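Local coordinates for putative invasin (Yersinia pseudotuberculosis IP 31758, PDB 5N40), which probably acts as a bacterial adhesin of the invasin family, presenting a C-type lectin-like domain at the end of Ig-like domains for attachment to host cells, at residues 283-291 and 323-332; 35-46 and 61-69. The protein carries 1 engineered substitution. All blocks are in the same frame, centred on the assembly; numbering follows the deposited sequence.

Contact 1: 283-291 and 323-332; sequences SSSQLVSLY and FYVYMNTGNY
The Tyr291 ring lies with one face over the Thr329-Gly330 peptide. Gly330 CA sits 3.8 Å from the ring centroid, a CH-pi contact only 17° off the normal. Met327 O comes to the ring edge instead, 3.5 Å from Tyr291 CD1. The backbone turns back tightly here, with Gly330 N bonded to Tyr326 O. Gly330, with no side chain, lets the ring lie directly on the backbone. Tyr291 CG is anti to its backbone N (chi1 168°), which swings the ring off the side of the helix and across the turn. Its hydroxyl is held by Leu296 N. Met327 is bent at both chi2 and chi3, and this brings its methyl to the Leu287 carbonyl. Met327 CE meets Leu287 O at 3.4 Å and Leu290 CD2 at 4.0 Å. Farther back, Leu287 CD1 rests on Val325 CG2 at 3.9 Å, and Val288 CG2 touches both Val325 and Tyr332. Ser283 and Gln286 close the helix start with a capping box. In this C-type lectin-like domain, the helical segment 284-291 runs nearly parallel to strand 323-325, at 11°. Ser313 of strand 311-313 touches Ser284 and Leu287, and Phe244 of strand 242-245 touches Leu287 and Leu290.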
loop_
_atom_site.group_PDB
_atom_site.type_symbol
_atom_site.label_atom_id
_atom_site.label_comp_id
_atom_site.label_asym_id
_atom_site.label_seq_id
_atom_site.Cartn_x
_atom_site.Cartn_y
_atom_site.Cartn_z
ATOM N N SER A 283 30.471 -17.457 -27.827
ATOM C CA SER A 283 31.538 -16.710 -28.465
ATOM C C SER A 283 31.416 -15.229 -28.116
ATOM O O SER A 283 30.366 -14.750 -27.682
ATOM C CB SER A 283 31.496 -16.896 -29.983
ATOM O OG SER A 283 30.343 -16.276 -30.535
ATOM N N SER A 284 32.509 -14.493 -28.321
ATOM C CA SER A 284 32.474 -13.066 -28.033
ATOM C C SER A 284 31.510 -12.337 -28.967
ATOM O O SER A 284 30.804 -11.418 -28.540
ATOM C CB SER A 284 33.883 -12.473 -28.111
ATOM O OG SER A 284 34.501 -12.738 -29.354
ATOM N N SER A 285 31.445 -12.734 -30.243
ATOM C CA SER A 285 30.492 -12.074 -31.134
ATOM C C SER A 285 29.050 -12.373 -30.732
ATOM O O SER A 285 28.176 -11.511 -30.884
ATOM C CB SER A 285 30.738 -12.488 -32.586
ATOM O OG SER A 285 30.427 -13.849 -32.789
ATOM N N GLN A 286 28.781 -13.576 -30.226
ATOM C CA GLN A 286 27.445 -13.884 -29.722
ATOM C C GLN A 286 27.076 -12.971 -28.560
ATOM O O GLN A 286 25.978 -12.407 -28.526
ATOM C CB GLN A 286 27.366 -15.351 -29.307
ATOM C CG GLN A 286 27.176 -16.293 -30.493
ATOM C CD GLN A 286 27.480 -17.735 -30.166
ATOM O OE1 GLN A 286 27.945 -18.054 -29.075
ATOM N NE2 GLN A 286 27.215 -18.620 -31.117
ATOM N N LEU A 287 27.992 -12.797 -27.604
ATOM C CA LEU A 287 27.729 -11.907 -26.480
ATOM C C LEU A 287 27.527 -10.472 -26.945
ATOM O O LEU A 287 26.679 -9.754 -26.410
ATOM C CB LEU A 287 28.872 -11.989 -25.465
ATOM C CG LEU A 287 28.898 -13.255 -24.614
ATOM C CD1 LEU A 287 30.240 -13.378 -23.913
ATOM C CD2 LEU A 287 27.754 -13.255 -23.598
ATOM N N VAL A 288 28.295 -10.031 -27.946
ATOM C CA VAL A 288 28.129 -8.671 -28.443
ATOM C C VAL A 288 26.767 -8.513 -29.104
ATOM O O VAL A 288 26.127 -7.462 -28.983
ATOM C CB VAL A 288 29.271 -8.305 -29.410
ATOM C CG1 VAL A 288 28.990 -6.969 -30.077
ATOM C CG2 VAL A 288 30.601 -8.253 -28.667
ATOM N N SER A 289 26.301 -9.550 -29.810
ATOM C CA SER A 289 24.979 -9.484 -30.427
ATOM C C SER A 289 23.881 -9.380 -29.370
ATOM O O SER A 289 22.861 -8.719 -29.598
ATOM C CB SER A 289 24.745 -10.705 -31.319
ATOM O OG SER A 289 24.400 -11.841 -30.545
ATOM N N LEU A 290 24.064 -10.031 -28.220
ATOM C CA LEU A 290 23.114 -9.858 -27.122
ATOM C C LEU A 290 23.167 -8.433 -26.578
ATOM O O LEU A 290 22.120 -7.812 -26.344
ATOM C CB LEU A 290 23.397 -10.877 -26.018
ATOM C CG LEU A 290 22.467 -10.839 -24.796
ATOM C CD1 LEU A 290 21.036 -11.139 -25.202
ATOM C CD2 LEU A 290 22.937 -11.821 -23.737
ATOM N N TYR A 291 24.375 -7.889 -26.384
ATOM C CA TYR A 291 24.503 -6.490 -25.995
ATOM C C TYR A 291 23.734 -5.579 -26.948
ATOM O O TYR A 291 23.029 -4.661 -26.518
ATOM C CB TYR A 291 25.974 -6.061 -25.951
ATOM C CG TYR A 291 26.061 -4.561 -25.835
ATOM C CD1 TYR A 291 25.827 -3.926 -24.617
ATOM C CD2 TYR A 291 26.312 -3.771 -26.947
ATOM C CE1 TYR A 291 25.863 -2.547 -24.509
ATOM C CE2 TYR A 291 26.349 -2.392 -26.852
ATOM C CZ TYR A 291 26.122 -1.785 -25.630
ATOM O OH TYR A 291 26.147 -0.416 -25.525
ATOM N N PHE A 323 38.902 -13.791 -25.095
ATOM C CA PHE A 323 38.208 -12.523 -24.951
ATOM C C PHE A 323 37.141 -12.617 -23.869
ATOM O O PHE A 323 36.483 -13.645 -23.716
ATOM C CB PHE A 323 37.539 -12.119 -26.263
ATOM C CG PHE A 323 38.502 -11.749 -27.356
ATOM C CD1 PHE A 323 39.163 -10.533 -27.332
ATOM C CD2 PHE A 323 38.721 -12.607 -28.418
ATOM C CE1 PHE A 323 40.043 -10.184 -28.342
ATOM C CE2 PHE A 323 39.600 -12.263 -29.430
ATOM C CZ PHE A 323 40.257 -11.051 -29.390
ATOM N N TYR A 324 36.970 -11.523 -23.137
ATOM C CA TYR A 324 35.817 -11.312 -22.283
ATOM C C TYR A 324 35.084 -10.077 -22.790
ATOM O O TYR A 324 35.644 -9.262 -23.528
ATOM C CB TYR A 324 36.237 -11.165 -20.812
ATOM C CG TYR A 324 37.399 -10.221 -20.556
ATOM C CD1 TYR A 324 37.213 -8.844 -20.546
ATOM C CD2 TYR A 324 38.676 -10.709 -20.291
ATOM C CE1 TYR A 324 38.265 -7.981 -20.294
ATOM C CE2 TYR A 324 39.731 -9.852 -20.038
ATOM C CZ TYR A 324 39.518 -8.489 -20.038
ATOM O OH TYR A 324 40.560 -7.621 -19.790
ATOM N N VAL A 325 33.815 -9.944 -22.414
ATOM C CA VAL A 325 32.962 -8.886 -22.940
ATOM C C VAL A 325 32.372 -8.081 -21.786
ATOM O O VAL A 325 31.852 -8.651 -20.820
ATOM C CB VAL A 325 31.843 -9.453 -23.830
ATOM C CG1 VAL A 325 31.044 -8.318 -24.453
ATOM C CG2 VAL A 325 32.420 -10.361 -24.918
ATOM N N TYR A 326 32.452 -6.757 -21.903
ATOM C CA TYR A 326 31.747 -5.820 -21.031
ATOM C C TYR A 326 30.303 -5.735 -21.510
ATOM O O TYR A 326 30.014 -5.104 -22.531
ATOM C CB TYR A 326 32.399 -4.443 -21.082
ATOM C CG TYR A 326 33.838 -4.373 -20.612
ATOM C CD1 TYR A 326 34.867 -4.897 -21.379
ATOM C CD2 TYR A 326 34.167 -3.744 -19.417
ATOM C CE1 TYR A 326 36.186 -4.818 -20.958
ATOM C CE2 TYR A 326 35.480 -3.658 -18.988
ATOM C CZ TYR A 326 36.485 -4.196 -19.763
ATOM O OH TYR A 326 37.791 -4.112 -19.339
ATOM N N MET A 327 29.379 -6.359 -20.780
ATOM C CA MET A 327 27.998 -6.379 -21.242
ATOM C C MET A 327 27.253 -5.083 -20.944
ATOM O O MET A 327 26.078 -4.959 -21.314
ATOM C CB MET A 327 27.270 -7.584 -20.635
ATOM C CG MET A 327 27.803 -8.916 -21.143
ATOM S SD MET A 327 27.693 -9.081 -22.940
ATOM C CE MET A 327 25.930 -9.202 -23.185
ATOM N N ASN A 328 27.908 -4.104 -20.322
ATOM C CA ASN A 328 27.336 -2.774 -20.173
ATOM C C ASN A 328 27.603 -1.879 -21.376
ATOM O O ASN A 328 26.823 -0.951 -21.627
ATOM C CB ASN A 328 27.888 -2.101 -18.911
ATOM C CG ASN A 328 29.412 -2.111 -18.856
ATOM O OD1 ASN A 328 30.053 -3.148 -19.055
ATOM N ND2 ASN A 328 29.996 -0.948 -18.590
ATOM N N THR A 329 28.663 -2.153 -22.141
ATOM C CA THR A 329 29.041 -1.307 -23.268
ATOM C C THR A 329 29.271 -2.055 -24.575
ATOM O O THR A 329 29.357 -1.400 -25.618
ATOM C CB THR A 329 30.323 -0.522 -22.947
ATOM O OG1 THR A 329 31.367 -1.436 -22.592
ATOM C CG2 THR A 329 30.095 0.467 -21.813
ATOM N N GLY A 330 29.400 -3.381 -24.561
ATOM C CA GLY A 330 29.722 -4.134 -25.757
ATOM C C GLY A 330 31.200 -4.218 -26.081
ATOM O O GLY A 330 31.566 -4.860 -27.075
ATOM N N ASN A 331 32.057 -3.590 -25.285
ATOM C CA ASN A 331 33.493 -3.700 -25.492
ATOM C C ASN A 331 33.980 -5.096 -25.114
ATOM O O ASN A 331 33.385 -5.783 -24.283
ATOM C CB ASN A 331 34.224 -2.640 -24.667
ATOM C CG ASN A 331 33.783 -1.230 -25.011
ATOM O OD1 ASN A 331 33.561 -0.401 -24.128
ATOM N ND2 ASN A 331 33.645 -0.955 -26.302
ATOM N N TYR A 332 35.076 -5.518 -25.741
ATOM C CA TYR A 332 35.661 -6.823 -25.461
ATOM C C TYR A 332 37.175 -6.704 -25.476
ATOM O O TYR A 332 37.733 -5.825 -26.137
ATOM C CB TYR A 332 35.205 -7.887 -26.468
ATOM C CG TYR A 332 35.483 -7.542 -27.912
ATOM C CD1 TYR A 332 34.642 -6.688 -28.618
ATOM C CD2 TYR A 332 36.580 -8.077 -28.577
ATOM C CE1 TYR A 332 34.891 -6.373 -29.943
ATOM C CE2 TYR A 332 36.835 -7.769 -29.901
ATOM C CZ TYR A 332 35.989 -6.917 -30.578
ATOM O OH TYR A 332 36.242 -6.610 -31.897
#

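Contact 2: 35-46 and 61-69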
loop_
_atom_site.group_PDB
_atom_site.type_symbol
_atom_site.label_atom_id
_atom_site.label_comp_id
_atom_site.label_asym_id
_atom_site.label_seq_id
_atom_site.Cartn_x
_atom_site.Cartn_y
_atom_site.Cartn_z
ATOM N N LEU A 35 -39.709 23.492 26.928
ATOM C CA LEU A 35 -40.062 24.819 26.443
ATOM C C LEU A 35 -40.698 25.618 27.573
ATOM O O LEU A 35 -41.731 25.219 28.122
ATOM C CB LEU A 35 -41.003 24.714 25.244
ATOM C CG LEU A 35 -41.297 26.017 24.496
ATOM C CD1 LEU A 35 -40.024 26.636 23.939
ATOM C CD2 LEU A 35 -42.302 25.780 23.377
ATOM N N ARG A 36 -40.079 26.741 27.923
ATOM C CA ARG A 36 -40.474 27.518 29.090
ATOM C C ARG A 36 -40.545 28.990 28.724
ATOM O O ARG A 36 -39.806 29.463 27.853
ATOM C CB ARG A 36 -39.490 27.315 30.250
ATOM C CG ARG A 36 -39.433 25.881 30.770
ATOM C CD ARG A 36 -40.704 25.540 31.556
ATOM N NE ARG A 36 -40.725 24.180 32.101
ATOM C CZ ARG A 36 -41.210 23.113 31.468
ATOM N NH1 ARG A 36 -41.703 23.214 30.236
ATOM N NH2 ARG A 36 -41.189 21.928 32.063
ATOM N N ASP A 37 -41.455 29.707 29.382
ATOM C CA ASP A 37 -41.559 31.140 29.177
ATOM C C ASP A 37 -40.670 31.873 30.183
ATOM O O ASP A 37 -39.916 31.265 30.946
ATOM C CB ASP A 37 -43.024 31.598 29.234
ATOM C CG ASP A 37 -43.655 31.484 30.629
ATOM O OD1 ASP A 37 -42.936 31.358 31.637
ATOM O OD2 ASP A 37 -44.904 31.527 30.708
ATOM N N SER A 38 -40.733 33.207 30.158
ATOM C CA SER A 38 -39.849 34.019 30.987
ATOM C C SER A 38 -40.135 33.861 32.474
ATOM O O SER A 38 -39.301 34.260 33.294
ATOM C CB SER A 38 -39.976 35.488 30.595
ATOM O OG SER A 38 -41.308 35.934 30.769
ATOM N N ASN A 39 -41.289 33.308 32.835
ATOM C CA ASN A 39 -41.636 33.015 34.219
ATOM C C ASN A 39 -41.401 31.555 34.574
ATOM O O ASN A 39 -41.794 31.113 35.661
ATOM C CB ASN A 39 -43.097 33.385 34.478
ATOM C CG ASN A 39 -43.339 34.876 34.394
ATOM O OD1 ASN A 39 -42.642 35.662 35.032
ATOM N ND2 ASN A 39 -44.321 35.276 33.592
ATOM N N ASN A 40 -40.774 30.804 33.669
ATOM C CA ASN A 40 -40.507 29.375 33.799
ATOM C C ASN A 40 -41.775 28.531 33.824
ATOM O O ASN A 40 -41.768 27.417 34.357
ATOM C CB ASN A 40 -39.653 29.064 35.027
ATOM C CG ASN A 40 -38.856 27.783 34.859
ATOM O OD1 ASN A 40 -38.423 27.448 33.750
ATOM N ND2 ASN A 40 -38.667 27.056 35.950
ATOM N N ASN A 41 -42.868 29.030 33.240
ATOM C CA ASN A 41 -44.051 28.211 33.020
ATOM C C ASN A 41 -43.870 27.367 31.758
ATOM O O ASN A 41 -43.280 27.837 30.783
ATOM C CB ASN A 41 -45.294 29.085 32.860
ATOM C CG ASN A 41 -45.501 30.033 34.022
ATOM O OD1 ASN A 41 -45.502 31.254 33.850
ATOM N ND2 ASN A 41 -45.692 29.476 35.210
ATOM N N PRO A 42 -44.379 26.134 31.739
ATOM C CA PRO A 42 -44.342 25.346 30.498
ATOM C C PRO A 42 -45.199 25.983 29.414
ATOM O O PRO A 42 -46.252 26.557 29.694
ATOM C CB PRO A 42 -44.901 23.978 30.923
ATOM C CG PRO A 42 -44.812 23.952 32.414
ATOM C CD PRO A 42 -44.971 25.372 32.854
ATOM N N VAL A 43 -44.741 25.884 28.168
ATOM C CA VAL A 43 -45.499 26.354 27.012
ATOM C C VAL A 43 -45.966 25.124 26.247
ATOM O O VAL A 43 -45.156 24.395 25.661
ATOM C CB VAL A 43 -44.667 27.284 26.119
ATOM C CG1 VAL A 43 -45.511 27.821 24.977
ATOM C CG2 VAL A 43 -44.083 28.423 26.946
ATOM N N THR A 44 -47.273 24.898 26.238
ATOM C CA THR A 44 -47.855 23.688 25.674
ATOM C C THR A 44 -48.456 23.955 24.295
ATOM O O THR A 44 -48.701 25.098 23.903
ATOM C CB THR A 44 -48.921 23.125 26.623
ATOM O OG1 THR A 44 -49.983 24.073 26.784
ATOM C CG2 THR A 44 -48.312 22.826 27.992
ATOM N N GLY A 45 -48.678 22.871 23.554
ATOM C CA GLY A 45 -49.400 22.944 22.297
ATOM C C GLY A 45 -48.655 23.606 21.159
ATOM O O GLY A 45 -49.288 24.077 20.211
ATOM N N GLN A 46 -47.332 23.649 21.214
ATOM C CA GLN A 46 -46.556 24.362 20.210
ATOM C C GLN A 46 -46.133 23.453 19.057
ATOM O O GLN A 46 -46.139 22.223 19.156
ATOM C CB GLN A 46 -45.323 24.993 20.850
ATOM C CG GLN A 46 -45.664 25.960 21.964
ATOM C CD GLN A 46 -46.594 27.063 21.496
ATOM O OE1 GLN A 46 -46.205 27.924 20.707
ATOM N NE2 GLN A 46 -47.837 27.030 21.969
ATOM N N THR A 61 -43.002 15.071 18.913
ATOM C CA THR A 61 -44.274 14.915 19.604
ATOM C C THR A 61 -44.179 15.555 20.982
ATOM O O THR A 61 -43.096 15.681 21.559
ATOM C CB THR A 61 -44.689 13.436 19.746
ATOM O OG1 THR A 61 -43.791 12.758 20.633
ATOM C CG2 THR A 61 -44.675 12.746 18.394
ATOM N N GLU A 62 -45.327 15.969 21.501
ATOM C CA GLU A 62 -45.396 16.685 22.767
ATOM C C GLU A 62 -45.847 15.744 23.874
ATOM O O GLU A 62 -46.816 14.992 23.705
ATOM C CB GLU A 62 -46.356 17.873 22.666
ATOM C CG GLU A 62 -46.517 18.653 23.972
ATOM C CD GLU A 62 -47.495 19.801 23.844
ATOM O OE1 GLU A 62 -48.116 19.936 22.774
ATOM O OE2 GLU A 62 -47.654 20.564 24.823
ATOM N N GLN A 63 -45.140 15.790 25.003
ATOM C CA GLN A 63 -45.548 15.123 26.228
ATOM C C GLN A 63 -45.955 16.176 27.255
ATOM O O GLN A 63 -46.056 17.375 26.954
ATOM C CB GLN A 63 -44.430 14.218 26.751
ATOM C CG GLN A 63 -44.204 12.978 25.890
ATOM C CD GLN A 63 -43.439 13.297 24.634
ATOM O OE1 GLN A 63 -42.406 13.967 24.681
ATOM N NE2 GLN A 63 -43.937 12.821 23.494
ATOM N N ALA A 64 -46.200 15.725 28.481
ATOM C CA ALA A 64 -46.720 16.615 29.503
ATOM C C ALA A 64 -45.682 17.664 29.894
ATOM O O ALA A 64 -44.473 17.482 29.725
ATOM C CB ALA A 64 -47.147 15.817 30.735
ATOM N N SER A 65 -46.184 18.790 30.404
ATOM C CA SER A 65 -45.345 19.835 30.994
ATOM C C SER A 65 -44.429 20.486 29.959
ATOM O O SER A 65 -43.283 20.828 30.252
ATOM C CB SER A 65 -44.534 19.284 32.169
ATOM O OG SER A 65 -45.397 18.914 33.235
ATOM N N GLY A 66 -44.941 20.675 28.746
ATOM C CA GLY A 66 -44.203 21.419 27.735
ATOM C C GLY A 66 -42.900 20.773 27.321
ATOM O O GLY A 66 -41.924 21.478 27.026
ATOM N N LEU A 67 -42.852 19.448 27.300
ATOM C CA LEU A 67 -41.704 18.715 26.794
ATOM C C LEU A 67 -42.002 18.234 25.382
ATOM O O LEU A 67 -43.107 17.764 25.095
ATOM C CB LEU A 67 -41.374 17.521 27.693
ATOM C CG LEU A 67 -40.338 17.742 28.800
ATOM C CD1 LEU A 67 -40.666 18.958 29.659
ATOM C CD2 LEU A 67 -40.256 16.496 29.663
ATOM N N TYR A 68 -41.014 18.356 24.503
ATOM C CA TYR A 68 -41.151 17.947 23.111
ATOM C C TYR A 68 -39.951 17.087 22.748
ATOM O O TYR A 68 -38.809 17.504 22.956
ATOM C CB TYR A 68 -41.241 19.160 22.180
ATOM C CG TYR A 68 -42.356 20.121 22.523
ATOM C CD1 TYR A 68 -42.239 20.996 23.599
ATOM C CD2 TYR A 68 -43.522 20.160 21.768
ATOM C CE1 TYR A 68 -43.257 21.879 23.923
ATOM C CE2 TYR A 68 -44.544 21.046 22.082
ATOM C CZ TYR A 68 -44.400 21.906 23.155
ATOM O OH TYR A 68 -45.414 22.791 23.471
ATOM N N THR A 69 -40.208 15.900 22.199
ATOM C CA THR A 69 -39.147 14.929 21.965
ATOM C C THR A 69 -39.158 14.420 20.531
ATOM O O THR A 69 -40.181 14.434 19.844
ATOM C CB THR A 69 -39.265 13.741 22.922
ATOM O OG1 THR A 69 -40.530 13.092 22.739
ATOM C CG2 THR A 69 -39.151 14.221 24.358
HETATM O O HOH W 1 -47.715 20.221 20.108
#
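The tight turn between strands 56-63 and 67-73 is bound to the loop 35-46 by Arg36 from the loop, by Tyr68 and Glu62 from the strands, and by a backbone bond. Arg36 grips Ser65 O end-on: Arg36 NH1 at 2.9 Å and NH2 at 3.0 Å share this one oxygen. It lies somewhat tilted from the guanidinium plane. NH1 also donates to Leu35 O, from above the carbonyl plane, so the group is fixed at two carbonyls. Val43 N reaches Leu35 O from the opposite face. Pro42 CG covers one face of the guanidinium, while Pro42 CB meets Ser65 O. Gly66 turns with positive phi and sits close against Arg36, Pro42 and Val43.

In the N-terminal Ig-like domain, of the invasin domain 3 family, strand 28-34 pairs antiparallel with strand 67-73. The bond from Leu35 N to Gly66 O (3.0 Å) lies at the end of this pairing. Tyr68, two residues on from Gly66, sends its ring toward the loop with CG beside the backbone N (chi1 -56°). Tyr68 OH donates to Val43 O at 2.7 Å and accepts from Gln46 N at 3.1 Å. One phenol oxygen thus bridges the two ends of the bend 43-46. Leu35 CB packs obliquely on the ring at Tyr68 CE1. Glu62 is fully extended and carries its carboxylate to the same bend. Glu62 OE2 accepts from Gly45 N at 2.8 Å, on its syn side, and Thr44 CB lies beside it. A water donates to both Glu62 OE1 and Gln46 O. Toward the loop tip, Asp37 OD1 accepts from Asn39 N in an Asx turn and also from Asn41 N, from the opposite face.

From the N terminus, contact 2 comes first. It closes a short loop of 14 residues, 47-60, which holds strand 48-52 and the start of strand 56-63. It ties the loop after strand 28-34 to the turn between strands 56-63 and 67-73 in the N-terminal Ig-like domain. The chain then passes through a second Ig-like domain before contact 1 opens. Contact 1 closes a loop of 31 residues and joins helix 284-293 to strand 321-325 and its following turn in the adhesion domain. The two contacts are in series and neither nest nor cross. The centres of contact 1 and contact 2 lie about 96 Å apart, on opposite sides of the chain's centre.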